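Side-chain contacts in ESX-5 secretion-associated protein EspG5 (Mycobacterium marinum, PDB 6VJ5), which acts as a specific cytoplasmic chaperone for its cognate PE/PPE proteins, preventing aggregation of PE/PPE dimers, and is required for secretion of LipY and PE31/PPE18: residues C[16-19]-C[20-23]; C[67-70]-C[71-74]. All coordinates share one frame; numbering follows the deposited sequence.

Contact 1. Residues C[16-19]-C[20-23]; sequences GFWM and LQAL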
loop_
_atom_site.group_PDB
_atom_site.type_symbol
_atom_site.label_atom_id
_atom_site.label_comp_id
_atom_site.label_asym_id
_atom_site.label_seq_id
_atom_site.Cartn_x
_atom_site.Cartn_y
_atom_site.Cartn_z
ATOM N N GLY C 16 8.382 10.698 -10.278
ATOM C CA GLY C 16 7.823 10.913 -11.603
ATOM C C GLY C 16 7.513 9.618 -12.329
ATOM O O GLY C 16 6.493 9.509 -13.014
ATOM N N PHE C 17 8.385 8.618 -12.192
ATOM C CA PHE C 17 8.116 7.346 -12.849
ATOM C C PHE C 17 6.849 6.700 -12.307
ATOM O O PHE C 17 6.133 6.013 -13.046
ATOM C CB PHE C 17 9.291 6.391 -12.676
ATOM C CG PHE C 17 9.217 5.192 -13.569
ATOM C CD1 PHE C 17 8.445 4.095 -13.221
ATOM C CD2 PHE C 17 9.903 5.168 -14.768
ATOM C CE1 PHE C 17 8.370 2.994 -14.047
ATOM C CE2 PHE C 17 9.831 4.068 -15.600
ATOM C CZ PHE C 17 9.064 2.980 -15.238
ATOM N N TRP C 18 6.565 6.894 -11.019
ATOM C CA TRP C 18 5.353 6.333 -10.437
ATOM C C TRP C 18 4.105 7.052 -10.936
ATOM O O TRP C 18 3.063 6.418 -11.116
ATOM C CB TRP C 18 5.450 6.392 -8.915
ATOM C CG TRP C 18 4.175 6.140 -8.190
ATOM C CD1 TRP C 18 3.637 4.928 -7.870
ATOM C CD2 TRP C 18 3.282 7.126 -7.671
ATOM N NE1 TRP C 18 2.458 5.099 -7.184
ATOM C CE2 TRP C 18 2.218 6.442 -7.052
ATOM C CE3 TRP C 18 3.276 8.523 -7.675
ATOM C CZ2 TRP C 18 1.161 7.107 -6.443
ATOM C CZ3 TRP C 18 2.232 9.179 -7.069
ATOM C CH2 TRP C 18 1.188 8.473 -6.457
ATOM N N MET C 19 4.190 8.360 -11.179
ATOM C CA MET C 19 3.031 9.077 -11.697
ATOM C C MET C 19 2.688 8.620 -13.108
ATOM O O MET C 19 1.513 8.409 -13.427
ATOM C CB MET C 19 3.298 10.577 -11.651
ATOM C CG MET C 19 3.832 11.018 -10.298
ATOM S SD MET C 19 3.452 12.718 -9.860
ATOM C CE MET C 19 4.195 13.580 -11.240
ATOM N N LEU C 20 3.695 8.447 -13.966
ATOM C CA LEU C 20 3.429 7.915 -15.298
ATOM C C LEU C 20 2.721 6.573 -15.207
ATOM O O LEU C 20 1.768 6.309 -15.948
ATOM C CB LEU C 20 4.732 7.783 -16.079
ATOM C CG LEU C 20 5.549 9.074 -16.143
ATOM C CD1 LEU C 20 6.908 8.824 -16.762
ATOM C CD2 LEU C 20 4.793 10.141 -16.921
ATOM N N GLN C 21 3.168 5.712 -14.292
ATOM C CA GLN C 21 2.461 4.460 -14.059
ATOM C C GLN C 21 1.005 4.715 -13.703
ATOM O O GLN C 21 0.110 4.000 -14.167
ATOM C CB GLN C 21 3.139 3.672 -12.944
ATOM C CG GLN C 21 4.491 3.122 -13.305
ATOM C CD GLN C 21 5.152 2.442 -12.134
ATOM O OE1 GLN C 21 5.516 3.090 -11.154
ATOM N NE2 GLN C 21 5.299 1.125 -12.219
ATOM N N ALA C 22 0.751 5.729 -12.873
ATOM C CA ALA C 22 -0.616 6.052 -12.486
ATOM C C ALA C 22 -1.406 6.589 -13.674
ATOM O O ALA C 22 -2.515 6.122 -13.956
ATOM C CB ALA C 22 -0.609 7.064 -11.338
ATOM N N LEU C 23 -0.842 7.564 -14.393
ATOM C CA LEU C 23 -1.535 8.129 -15.546
ATOM C C LEU C 23 -1.892 7.069 -16.580
ATOM O O LEU C 23 -2.845 7.261 -17.344
ATOM C CB LEU C 23 -0.679 9.210 -16.210
ATOM C CG LEU C 23 -0.349 10.429 -15.356
ATOM C CD1 LEU C 23 0.578 11.385 -16.098
ATOM C CD2 LEU C 23 -1.614 11.159 -14.934
#
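Leu23 N donates a hydrogen bond to Met19 O at 2.7 Å, the shortest of four i to i+4 backbone bonds that join 16-19 to 20-23 as one helix. The longest of the four, from Gln21 N to Phe17 O at 3.2 Å, lies beneath the main side-chain meeting. Here the Gln21 amide comes up to the edge of the Phe17 ring, with OE1 3.7 Å from Phe17 CD1 and near the ring plane. The amide and ring planes are 63° apart, so the two groups do not stack. Phe17 sets its CG anti to the backbone N (chi1 -167°), which brings the ring round to Gln21, while Gln21 runs extended beyond CG and turns its amide at chi3 (-67°), leaving OE1 3.3 Å from Trp18 CA. Leu20 and Leu23 lean back over the preceding turn: Leu20 CG sits 3.3 Å from Gly16 O, and Leu23 CG 3.4 Å from Met19 O. Beyond this turn, Trp18 meets Arg36 in a cation-pi contact and Trp46 ring to ring, whereas Met19 and Leu20 reach Met56 of helix 51-58. Asn13 OD1 accepts from Gly16 N near the start of the helix. The arrangement is that of a regular alpha-helix buried on several sides, here helix 14-23, which follows strand 10-13, an outermost strand, within this chain, of the large antiparallel sheet.

Contact 2. Residues C[67-70]-C[71-74]; sequences VNEQ and VAAR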
loop_
_atom_site.group_PDB
_atom_site.type_symbol
_atom_site.label_atom_id
_atom_site.label_comp_id
_atom_site.label_asym_id
_atom_site.label_seq_id
_atom_site.Cartn_x
_atom_site.Cartn_y
_atom_site.Cartn_z
ATOM N N VAL C 67 -0.051 11.418 -21.466
ATOM C CA VAL C 67 1.381 11.178 -21.589
ATOM C C VAL C 67 1.749 11.123 -23.064
ATOM O O VAL C 67 1.042 10.510 -23.872
ATOM C CB VAL C 67 1.768 9.875 -20.865
ATOM C CG1 VAL C 67 3.235 9.554 -21.096
ATOM C CG2 VAL C 67 1.475 9.981 -19.374
ATOM N N ASN C 68 2.839 11.801 -23.426
ATOM C CA ASN C 68 3.431 11.672 -24.753
ATOM C C ASN C 68 3.332 10.228 -25.228
ATOM O O ASN C 68 3.685 9.298 -24.499
ATOM C CB ASN C 68 4.892 12.136 -24.700
ATOM C CG ASN C 68 5.593 12.034 -26.036
ATOM O OD1 ASN C 68 5.685 10.956 -26.618
ATOM N ND2 ASN C 68 6.107 13.159 -26.523
ATOM N N GLU C 69 2.818 10.041 -26.447
ATOM C CA GLU C 69 2.423 8.698 -26.862
ATOM C C GLU C 69 3.626 7.810 -27.164
ATOM O O GLU C 69 3.561 6.595 -26.942
ATOM C CB GLU C 69 1.492 8.767 -28.074
ATOM C CG GLU C 69 1.047 7.405 -28.600
ATOM C CD GLU C 69 0.545 6.468 -27.507
ATOM O OE1 GLU C 69 -0.280 6.893 -26.669
ATOM O OE2 GLU C 69 0.985 5.301 -27.489
ATOM N N GLN C 70 4.721 8.376 -27.674
ATOM C CA GLN C 70 5.927 7.573 -27.855
ATOM C C GLN C 70 6.418 7.043 -26.511
ATOM O O GLN C 70 6.724 5.854 -26.368
ATOM C CB GLN C 70 7.014 8.395 -28.554
ATOM C CG GLN C 70 6.724 8.743 -30.016
ATOM C CD GLN C 70 5.807 9.950 -30.172
ATOM O OE1 GLN C 70 5.389 10.560 -29.187
ATOM N NE2 GLN C 70 5.499 10.303 -31.414
ATOM N N VAL C 71 6.466 7.919 -25.503
ATOM C CA VAL C 71 6.855 7.508 -24.156
ATOM C C VAL C 71 5.873 6.479 -23.607
ATOM O O VAL C 71 6.268 5.449 -23.049
ATOM C CB VAL C 71 6.946 8.737 -23.233
ATOM C CG1 VAL C 71 7.235 8.308 -21.800
ATOM C CG2 VAL C 71 7.994 9.713 -23.737
ATOM N N ALA C 72 4.573 6.756 -23.739
ATOM C CA ALA C 72 3.569 5.834 -23.221
ATOM C C ALA C 72 3.669 4.470 -23.887
ATOM O O ALA C 72 3.338 3.450 -23.270
ATOM C CB ALA C 72 2.170 6.420 -23.410
ATOM N N ALA C 73 4.116 4.428 -25.144
ATOM C CA ALA C 73 4.338 3.144 -25.797
ATOM C C ALA C 73 5.472 2.380 -25.126
ATOM O O ALA C 73 5.384 1.161 -24.945
ATOM C CB ALA C 73 4.632 3.353 -27.282
ATOM N N ARG C 74 6.542 3.082 -24.741
ATOM C CA ARG C 74 7.659 2.418 -24.075
ATOM C C ARG C 74 7.249 1.893 -22.705
ATOM O O ARG C 74 7.641 0.785 -22.320
ATOM C CB ARG C 74 8.839 3.380 -23.951
ATOM C CG ARG C 74 9.190 4.091 -25.251
ATOM C CD ARG C 74 10.568 4.734 -25.202
ATOM N NE ARG C 74 10.954 5.263 -26.509
ATOM C CZ ARG C 74 10.689 6.496 -26.925
ATOM N NH1 ARG C 74 10.042 7.343 -26.137
ATOM N NH2 ARG C 74 11.075 6.887 -28.131
#
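Ala72 N donates to Asn68 O at 2.8 Å and opens the backbone bonding of helix 69-79; Ala73 N to Glu69 O follows at 2.9 Å. Asn68 is the N-cap. With its CG anti to the backbone N (chi1 180°), its OD1 swings over the first turn and accepts two weak bonds, from Gln70 N at 2.9 Å, strongly bent (122°), and from Val71 N at 3.3 Å, much straighter (166°). The Asn68 and Val71 side chains cross at about a right angle, and Val71 CG2 lies 3.9 Å from OD1. One turn on, Arg74 stretches from CG to NE back along the helix, so that Gln70 O lies over one face of its guanidinium, with NH1 3.6 Å from that oxygen; Val71 CG2 lies at the guanidinium edge. NE of Arg74 is held by a salt bridge to Asp141. On the apolar side Val67 CG1 packs on Ala72 CB at 4.0 Å and on Val71 CG1 slightly farther off. The chemistry implies a helix start whose Gln70 and Val71 N-H groups the asparagine cap satisfies only weakly, while the charge on Arg74 is probably balanced by Asp141 of strand 136-141.

Overall arrangement
From the N terminus, strand 10-13, an outermost strand, within this chain, of the large antiparallel sheet, leads directly into helix 14-23, which carries contact 1. The chain then passes through helix 51-58 and the small hairpin of strands 62-63 and 66-67 before contact 2 begins helix 69-79. Each contact is local to one continuous stretch, so neither closes a long loop; they follow in series, without nesting or crossing. Their centres are 12 Å apart, and they meet directly where Leu23 CD1 packs on Val67 CG2 at 3.7 Å. Phe17 and Leu20 also reach Met75, joining helices 14-23 and 69-79, while Arg74 ties the latter to sheet strand 136-141.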